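Local coordinates for protein probable glutathione S-transferase (Pseudomonas aeruginosa, PDB 6JWK) that probably isomerises maleylpyruvate as a dimeric zeta-class member of the glutathione S-transferase superfamily, and may also have glutathione transferase activity, at residues Ser9-Arg14 with Asp103-Asn108; Leu98-Asp103 with Cys165-Gln170. All blocks are in the same frame, centred on the assembly; numbering follows the deposited sequence.

Overall arrangement
Both contacts lie near the middle of the subunit, their centres about 7 Å apart, and they differ in chemistry. Contact 1 joins the start of helix 10-22 in the thioredoxin-like N-terminal domain to the short helix 105-108 of the helical domain; it is partly buried, polar, and holds a sulfate. Contact 2 lies wholly inside the helical domain, between helices 87-103 and 162-176; it is buried and mainly apolar. Asp-103 belongs to both, at the end of helix 87-103, and a probable hydrogen bond from His-105 N to Val-100 O (3.0 Å) ties the two together. The second subunit reaches the 98-108 side of each.

Contact 1 of 2, residues Ser9-Arg14 with Asp103-Asn108; sequences SSTSYR and DIHPLN. With SO4 (sulfate ion), chain I.
His-105 reaches from helix 105-108 to the start of helix 10-22, where Ser-10, Thr-11 and Arg-14 meet its imidazole. With CG anti to the backbone N (chi1 -177°), the ring stands out from its own helix. The tight part lies at the ring and its root: Ser-10 CB comes within 3.5 Å of His-105 CE1, and Arg-14 NH2 within 3.5 Å of His-105 CB, which sits at the guanidinium edge. The guanidinium and imidazole planes are steeply inclined and do not stack. Thr-11 CG2 lies 3.8 Å above one guanidinium face, toward its rim, while Arg-14 NH1 is hydrogen-bonded to Ser-66 OG, and Ser-10 OG to Asn-173 ND2. The looser part is on the sulfate side, where Thr-11 CG2 stays 3.9 Å from His-105 NE2. There the ion, probably from the crystallisation liquor, lies at the ring edge and accepts a bent bond from His-105 NE2 to O1 (3.2 Å, 144°) and a straighter one from Ser-10 N to O3 (3.2 Å, 168°). The helix start, N-capped by Ser-9, probably adds electrostatic pull. An anion is thus gripped from both domains, consistent with where zeta-class enzymes bind glutathione.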
ATOM      1  N   SER B   9     -15.712  -0.365  -8.200  1.00 30.28           N
ATOM      2  CA  SER B   9     -14.471  -0.730  -7.469  1.00 25.76           C
ATOM      3  C   SER B   9     -13.538   0.483  -7.410  1.00 24.52           C
ATOM      4  O   SER B   9     -13.118   0.956  -8.508  1.00 22.79           O
ATOM      5  CB  SER B   9     -13.816  -1.898  -8.134  1.00 25.39           C
ATOM      6  OG  SER B   9     -12.436  -1.895  -7.870  1.00 27.66           O
ATOM      7  N   SER B  10     -13.171   0.948  -6.219  1.00 22.59           N
ATOM      8  CA  SER B  10     -12.241   2.095  -6.053  1.00 25.27           C
ATOM      9  C   SER B  10     -10.883   1.788  -6.682  1.00 22.74           C
ATOM     10  O   SER B  10     -10.286   2.683  -7.291  1.00 19.81           O
ATOM     11  CB  SER B  10     -12.048   2.475  -4.619  1.00 26.87           C
ATOM     12  OG  SER B  10     -13.225   3.014  -4.120  1.00 34.98           O
ATOM     13  N   THR B  11     -10.383   0.568  -6.524  1.00 21.48           N
ATOM     14  CA  THR B  11      -9.033   0.218  -7.019  1.00 21.11           C
ATOM     15  C   THR B  11      -9.117   0.181  -8.548  1.00 19.74           C
ATOM     16  O   THR B  11      -8.132   0.565  -9.198  1.00 19.97           O
ATOM     17  CB  THR B  11      -8.500  -1.077  -6.366  1.00 19.88           C
ATOM     18  OG1 THR B  11      -9.510  -2.072  -6.567  1.00 20.31           O
ATOM     19  CG2 THR B  11      -8.235  -0.895  -4.887  1.00 21.25           C
ATOM     20  N   SER B  12     -10.230  -0.255  -9.117  1.00 19.95           N
ATOM     21  CA  SER B  12     -10.429  -0.196 -10.600  1.00 22.91           C
ATOM     22  C   SER B  12     -10.390   1.273 -11.056  1.00 21.30           C
ATOM     23  O   SER B  12      -9.761   1.593 -12.061  1.00 20.08           O
ATOM     24  CB  SER B  12     -11.729  -0.841 -11.029  1.00 24.09           C
ATOM     25  OG  SER B  12     -11.737  -2.228 -10.726  1.00 24.34           O
ATOM     26  N   TYR B  13     -11.100   2.124 -10.334  1.00 17.67           N
ATOM     27  CA  TYR B  13     -11.181   3.573 -10.646  1.00 20.72           C
ATOM     28  C   TYR B  13      -9.742   4.144 -10.714  1.00 17.44           C
ATOM     29  O   TYR B  13      -9.425   4.883 -11.667  1.00 17.52           O
ATOM     30  CB  TYR B  13     -12.106   4.215  -9.613  1.00 19.42           C
ATOM     31  CG  TYR B  13     -12.491   5.652  -9.869  1.00 21.79           C
ATOM     32  CD1 TYR B  13     -12.168   6.311 -11.053  1.00 20.29           C
ATOM     33  CD2 TYR B  13     -13.279   6.329  -8.943  1.00 20.76           C
ATOM     34  CE1 TYR B  13     -12.543   7.636 -11.265  1.00 21.09           C
ATOM     35  CE2 TYR B  13     -13.664   7.652  -9.150  1.00 21.79           C
ATOM     36  CZ  TYR B  13     -13.302   8.300 -10.319  1.00 21.66           C
ATOM     37  OH  TYR B  13     -13.702   9.591 -10.513  1.00 25.05           O
ATOM     38  N   ARG B  14      -8.891   3.845  -9.727  1.00 18.90           N
ATOM     39  CA  ARG B  14      -7.477   4.328  -9.683  1.00 19.98           C
ATOM     40  C   ARG B  14      -6.807   4.029 -11.026  1.00 18.69           C
ATOM     41  O   ARG B  14      -6.154   4.869 -11.558  1.00 16.16           O
ATOM     42  CB  ARG B  14      -6.621   3.635  -8.606  1.00 20.98           C
ATOM     43  CG  ARG B  14      -7.046   3.893  -7.168  1.00 21.14           C
ATOM     44  CD  ARG B  14      -6.171   3.077  -6.264  1.00 20.28           C
ATOM     45  NE  ARG B  14      -6.621   3.177  -4.904  1.00 21.40           N
ATOM     46  CZ  ARG B  14      -6.183   2.440  -3.919  1.00 22.42           C
ATOM     47  NH1 ARG B  14      -5.310   1.476  -4.167  1.00 19.16           N
ATOM     48  NH2 ARG B  14      -6.651   2.629  -2.697  1.00 22.32           N
ATOM     49  N   ASP B 103      -3.484   3.061   4.521  1.00 23.88           N
ATOM     50  CA  ASP B 103      -3.959   3.531   5.853  1.00 23.98           C
ATOM     51  C   ASP B 103      -5.420   3.941   5.818  1.00 23.63           C
ATOM     52  O   ASP B 103      -5.963   4.173   6.913  1.00 24.58           O
ATOM     53  CB  ASP B 103      -3.099   4.666   6.399  1.00 27.35           C
ATOM     54  CG  ASP B 103      -1.659   4.221   6.682  1.00 30.06           C
ATOM     55  OD1 ASP B 103      -1.411   2.988   6.630  1.00 37.03           O
ATOM     56  OD2 ASP B 103      -0.798   5.093   6.886  1.00 33.16           O
ATOM     57  N   ILE B 104      -6.042   4.083   4.643  1.00 22.41           N
ATOM     58  CA  ILE B 104      -7.500   4.433   4.594  1.00 21.35           C
ATOM     59  C   ILE B 104      -8.293   3.328   3.903  1.00 22.59           C
ATOM     60  O   ILE B 104      -9.119   2.646   4.594  1.00 23.08           O
ATOM     61  CB  ILE B 104      -7.763   5.784   3.904  1.00 22.54           C
ATOM     62  CG1 ILE B 104      -6.891   6.902   4.461  1.00 24.31           C
ATOM     63  CG2 ILE B 104      -9.238   6.095   3.997  1.00 25.44           C
ATOM     64  CD1 ILE B 104      -7.073   8.228   3.747  1.00 26.67           C
ATOM     65  N   HIS B 105      -8.095   3.170   2.589  1.00 20.99           N
ATOM     66  CA  HIS B 105      -8.959   2.342   1.719  1.00 23.54           C
ATOM     67  C   HIS B 105      -9.061   0.907   2.235  1.00 24.85           C
ATOM     68  O   HIS B 105     -10.162   0.363   2.263  1.00 24.44           O
ATOM     69  CB  HIS B 105      -8.492   2.363   0.271  1.00 25.48           C
ATOM     70  CG  HIS B 105      -9.420   1.587  -0.583  1.00 27.62           C
ATOM     71  ND1 HIS B 105     -10.741   1.952  -0.716  1.00 26.00           N
ATOM     72  CD2 HIS B 105      -9.255   0.421  -1.242  1.00 25.19           C
ATOM     73  CE1 HIS B 105     -11.348   1.044  -1.456  1.00 29.34           C
ATOM     74  NE2 HIS B 105     -10.451   0.098  -1.778  1.00 28.41           N
ATOM     75  N   PRO B 106      -7.970   0.221   2.658  1.00 23.06           N
ATOM     76  CA  PRO B 106      -8.105  -1.192   3.046  1.00 22.97           C
ATOM     77  C   PRO B 106      -9.093  -1.456   4.203  1.00 22.62           C
ATOM     78  O   PRO B 106      -9.676  -2.533   4.242  1.00 28.29           O
ATOM     79  CB  PRO B 106      -6.706  -1.590   3.488  1.00 21.39           C
ATOM     80  CG  PRO B 106      -5.807  -0.639   2.718  1.00 23.41           C
ATOM     81  CD  PRO B 106      -6.583   0.687   2.748  1.00 21.67           C
ATOM     82  N   LEU B 107      -9.276  -0.489   5.087  1.00 22.88           N
ATOM     83  CA  LEU B 107     -10.228  -0.610   6.223  1.00 28.94           C
ATOM     84  C   LEU B 107     -11.661  -0.362   5.754  1.00 31.39           C
ATOM     85  O   LEU B 107     -12.561  -0.818   6.444  1.00 32.37           O
ATOM     86  CB  LEU B 107      -9.824   0.364   7.324  1.00 29.65           C
ATOM     87  CG  LEU B 107      -8.381   0.208   7.783  1.00 34.82           C
ATOM     88  CD1 LEU B 107      -8.054   1.175   8.899  1.00 36.60           C
ATOM     89  CD2 LEU B 107      -8.164  -1.208   8.239  1.00 40.11           C
ATOM     90  N   ASN B 108     -11.865   0.291   4.601  1.00 31.60           N
ATOM     91  CA  ASN B 108     -13.172   0.857   4.172  1.00 35.73           C
ATOM     92  C   ASN B 108     -13.626   0.153   2.882  1.00 34.48           C
ATOM     93  O   ASN B 108     -14.553   0.587   2.289  1.00 52.62           O
ATOM     94  CB  ASN B 108     -13.084   2.386   4.120  1.00 31.40           C
ATOM     95  CG  ASN B 108     -13.119   3.009   5.503  1.00 36.67           C
ATOM     96  OD1 ASN B 108     -13.373   2.331   6.521  1.00 34.02           O
ATOM     97  ND2 ASN B 108     -12.787   4.283   5.577  1.00 29.85           N
TER
HETATM   98  S   SO4 I 303     -13.256  -1.700  -3.510  1.00 62.36           S
HETATM   99  O1  SO4 I 303     -11.957  -1.553  -4.096  1.00 42.43           O
HETATM  100  O2  SO4 I 303     -13.175  -2.238  -2.191  1.00 71.46           O
HETATM  101  O3  SO4 I 303     -13.945  -0.430  -3.387  1.00 63.93           O
HETATM  102  O4  SO4 I 303     -14.006  -2.596  -4.341  1.00 72.00           O

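Contact 2 of 2, residues Leu98-Asp103 with Cys165-Gln170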
ATOM      1  N   LEU B  98       0.404   6.120  -0.666  1.00 19.76           N
ATOM      2  CA  LEU B  98       0.452   4.938   0.231  1.00 21.34           C
ATOM      3  C   LEU B  98      -0.335   5.254   1.481  1.00 19.54           C
ATOM      4  O   LEU B  98      -0.973   4.327   1.985  1.00 20.72           O
ATOM      5  CB  LEU B  98       1.896   4.552   0.563  1.00 17.57           C
ATOM      6  CG  LEU B  98       2.609   3.960  -0.639  1.00 20.46           C
ATOM      7  CD1 LEU B  98       4.108   4.052  -0.423  1.00 22.58           C
ATOM      8  CD2 LEU B  98       2.165   2.515  -0.878  1.00 21.10           C
ATOM      9  N   LEU B  99      -0.406   6.515   1.889  1.00 19.22           N
ATOM     10  CA  LEU B  99      -1.326   6.875   2.999  1.00 20.14           C
ATOM     11  C   LEU B  99      -2.757   6.466   2.661  1.00 21.19           C
ATOM     12  O   LEU B  99      -3.450   5.859   3.511  1.00 19.73           O
ATOM     13  CB  LEU B  99      -1.222   8.371   3.277  1.00 21.49           C
ATOM     14  CG  LEU B  99      -2.194   8.957   4.287  1.00 24.69           C
ATOM     15  CD1 LEU B  99      -1.959   8.390   5.695  1.00 30.32           C
ATOM     16  CD2 LEU B  99      -1.967  10.462   4.310  1.00 25.24           C
ATOM     17  N   VAL B 100      -3.233   6.829   1.480  1.00 20.68           N
ATOM     18  CA  VAL B 100      -4.577   6.417   1.008  1.00 21.56           C
ATOM     19  C   VAL B 100      -4.643   4.885   0.840  1.00 22.29           C
ATOM     20  O   VAL B 100      -5.568   4.273   1.405  1.00 21.61           O
ATOM     21  CB  VAL B 100      -4.913   7.131  -0.301  1.00 20.28           C
ATOM     22  CG1 VAL B 100      -6.255   6.659  -0.822  1.00 22.44           C
ATOM     23  CG2 VAL B 100      -4.881   8.645  -0.037  1.00 20.27           C
ATOM     24  N   ALA B 101      -3.688   4.293   0.130  1.00 19.97           N
ATOM     25  CA  ALA B 101      -3.771   2.894  -0.345  1.00 20.62           C
ATOM     26  C   ALA B 101      -3.515   1.895   0.796  1.00 20.69           C
ATOM     27  O   ALA B 101      -3.916   0.757   0.653  1.00 23.32           O
ATOM     28  CB  ALA B 101      -2.846   2.700  -1.533  1.00 20.22           C
ATOM     29  N   CYS B 102      -2.803   2.286   1.841  1.00 20.79           N
ATOM     30  CA  CYS B 102      -2.417   1.424   2.996  1.00 23.56           C
ATOM     31  C   CYS B 102      -3.209   1.780   4.261  1.00 25.03           C
ATOM     32  O   CYS B 102      -3.552   0.856   4.979  1.00 24.97           O
ATOM     33  CB  CYS B 102      -0.938   1.538   3.348  1.00 22.83           C
ATOM     34  SG  CYS B 102       0.114   1.007   1.991  1.00 25.07           S
ATOM     35  N   ASP B 103      -3.484   3.061   4.521  1.00 23.88           N
ATOM     36  CA  ASP B 103      -3.959   3.531   5.853  1.00 23.98           C
ATOM     37  C   ASP B 103      -5.420   3.941   5.818  1.00 23.63           C
ATOM     38  O   ASP B 103      -5.963   4.173   6.913  1.00 24.58           O
ATOM     39  CB  ASP B 103      -3.099   4.666   6.399  1.00 27.35           C
ATOM     40  CG  ASP B 103      -1.659   4.221   6.682  1.00 30.06           C
ATOM     41  OD1 ASP B 103      -1.411   2.988   6.630  1.00 37.03           O
ATOM     42  OD2 ASP B 103      -0.798   5.093   6.886  1.00 33.16           O
ATOM     43  N   CYS B 165      -4.676   9.665  -8.774  1.00 16.82           N
ATOM     44  CA  CYS B 165      -5.277   8.341  -9.074  1.00 19.04           C
ATOM     45  C   CYS B 165      -5.809   7.728  -7.754  1.00 18.29           C
ATOM     46  O   CYS B 165      -6.856   7.041  -7.786  1.00 20.34           O
ATOM     47  CB  CYS B 165      -4.282   7.393  -9.706  1.00 21.09           C
ATOM     48  SG  CYS B 165      -3.764   7.862 -11.365  1.00 22.62           S
ATOM     49  N   CYS B 166      -5.145   7.966  -6.616  1.00 16.31           N
ATOM     50  CA  CYS B 166      -5.568   7.396  -5.313  1.00 18.49           C
ATOM     51  C   CYS B 166      -6.582   8.323  -4.620  1.00 19.58           C
ATOM     52  O   CYS B 166      -7.544   7.814  -4.003  1.00 16.12           O
ATOM     53  CB  CYS B 166      -4.372   7.155  -4.413  1.00 20.38           C
ATOM     54  SG  CYS B 166      -3.280   5.876  -5.082  1.00 22.33           S
ATOM     55  N   LEU B 167      -6.396   9.643  -4.674  1.00 18.88           N
ATOM     56  CA  LEU B 167      -7.280  10.545  -3.894  1.00 19.09           C
ATOM     57  C   LEU B 167      -8.691  10.618  -4.457  1.00 18.66           C
ATOM     58  O   LEU B 167      -9.665  10.648  -3.668  1.00 20.41           O
ATOM     59  CB  LEU B 167      -6.649  11.928  -3.793  1.00 24.40           C
ATOM     60  CG  LEU B 167      -5.849  12.094  -2.500  1.00 36.87           C
ATOM     61  CD1 LEU B 167      -4.898  13.300  -2.551  1.00 38.46           C
ATOM     62  CD2 LEU B 167      -6.797  12.173  -1.297  1.00 37.70           C
ATOM     63  N   VAL B 168      -8.835  10.728  -5.761  1.00 18.12           N
ATOM     64  CA  VAL B 168     -10.167  10.989  -6.355  1.00 20.49           C
ATOM     65  C   VAL B 168     -11.090   9.834  -5.993  1.00 18.39           C
ATOM     66  O   VAL B 168     -12.203  10.076  -5.568  1.00 18.94           O
ATOM     67  CB  VAL B 168     -10.065  11.264  -7.868  1.00 20.22           C
ATOM     68  CG1 VAL B 168     -11.372  11.049  -8.606  1.00 19.80           C
ATOM     69  CG2 VAL B 168      -9.528  12.678  -8.060  1.00 19.25           C
ATOM     70  N   PRO B 169     -10.683   8.553  -6.122  1.00 18.28           N
ATOM     71  CA  PRO B 169     -11.582   7.489  -5.707  1.00 18.49           C
ATOM     72  C   PRO B 169     -11.898   7.510  -4.201  1.00 18.06           C
ATOM     73  O   PRO B 169     -13.065   7.298  -3.787  1.00 19.42           O
ATOM     74  CB  PRO B 169     -10.831   6.230  -6.188  1.00 18.45           C
ATOM     75  CG  PRO B 169      -9.995   6.709  -7.348  1.00 19.06           C
ATOM     76  CD  PRO B 169      -9.476   8.057  -6.831  1.00 17.66           C
ATOM     77  N   GLN B 170     -10.913   7.829  -3.380  1.00 18.54           N
ATOM     78  CA  GLN B 170     -11.084   7.860  -1.915  1.00 18.12           C
ATOM     79  C   GLN B 170     -12.079   8.988  -1.516  1.00 19.75           C
ATOM     80  O   GLN B 170     -12.922   8.770  -0.599  1.00 19.40           O
ATOM     81  CB  GLN B 170      -9.722   8.055  -1.246  1.00 18.61           C
ATOM     82  CG  GLN B 170      -9.801   8.119   0.277  1.00 18.03           C
ATOM     83  CD  GLN B 170     -10.354   6.813   0.761  1.00 21.72           C
ATOM     84  OE1 GLN B 170     -11.536   6.718   1.115  1.00 28.54           O
ATOM     85  NE2 GLN B 170      -9.514   5.789   0.725  1.00 20.57           N
TER
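Val-100 on helix 87-103 projects toward helix 162-176 and meets Cys-166, Leu-167 and Gln-170, within the all-helical C-terminal domain of the transferase fold. Its CB lies 4.1 Å from Cys-166 CB, near the point where the backbones come closest. From there the side chain forks. CG1, anti to the backbone N (chi1 177°), sits 3.6 Å from the backbone O of Cys-166, touches Cys-166 CB, and rests against Gln-170 along CB, CG and the amide, with NE2 at 3.7 Å. The other branch, CG2, meets Leu-167 CD2 at 4.2 Å; the leucine begins off to one side, but its end swings closer. The Gln-170 chain bends (chi2 61°), which brings NE2 back to Val-100 CG1. The axes of segments 98-103 and 165-170 approach to 9.2 Å, their N-to-C directions 55° apart, and helix 162-176 is kinked where Pro-169 has no N-H to give. Leu-67 of helix 66-76 packs on both Ala-101 and Cys-166, bringing the N-terminal domain against this helix pair. The valine methyls meet Cys-166 CB, a leucine end and a glutamine stem, and CG1 lies unbonded against a carbonyl O and an amide N, implying cohesion mainly by van der Waals contact.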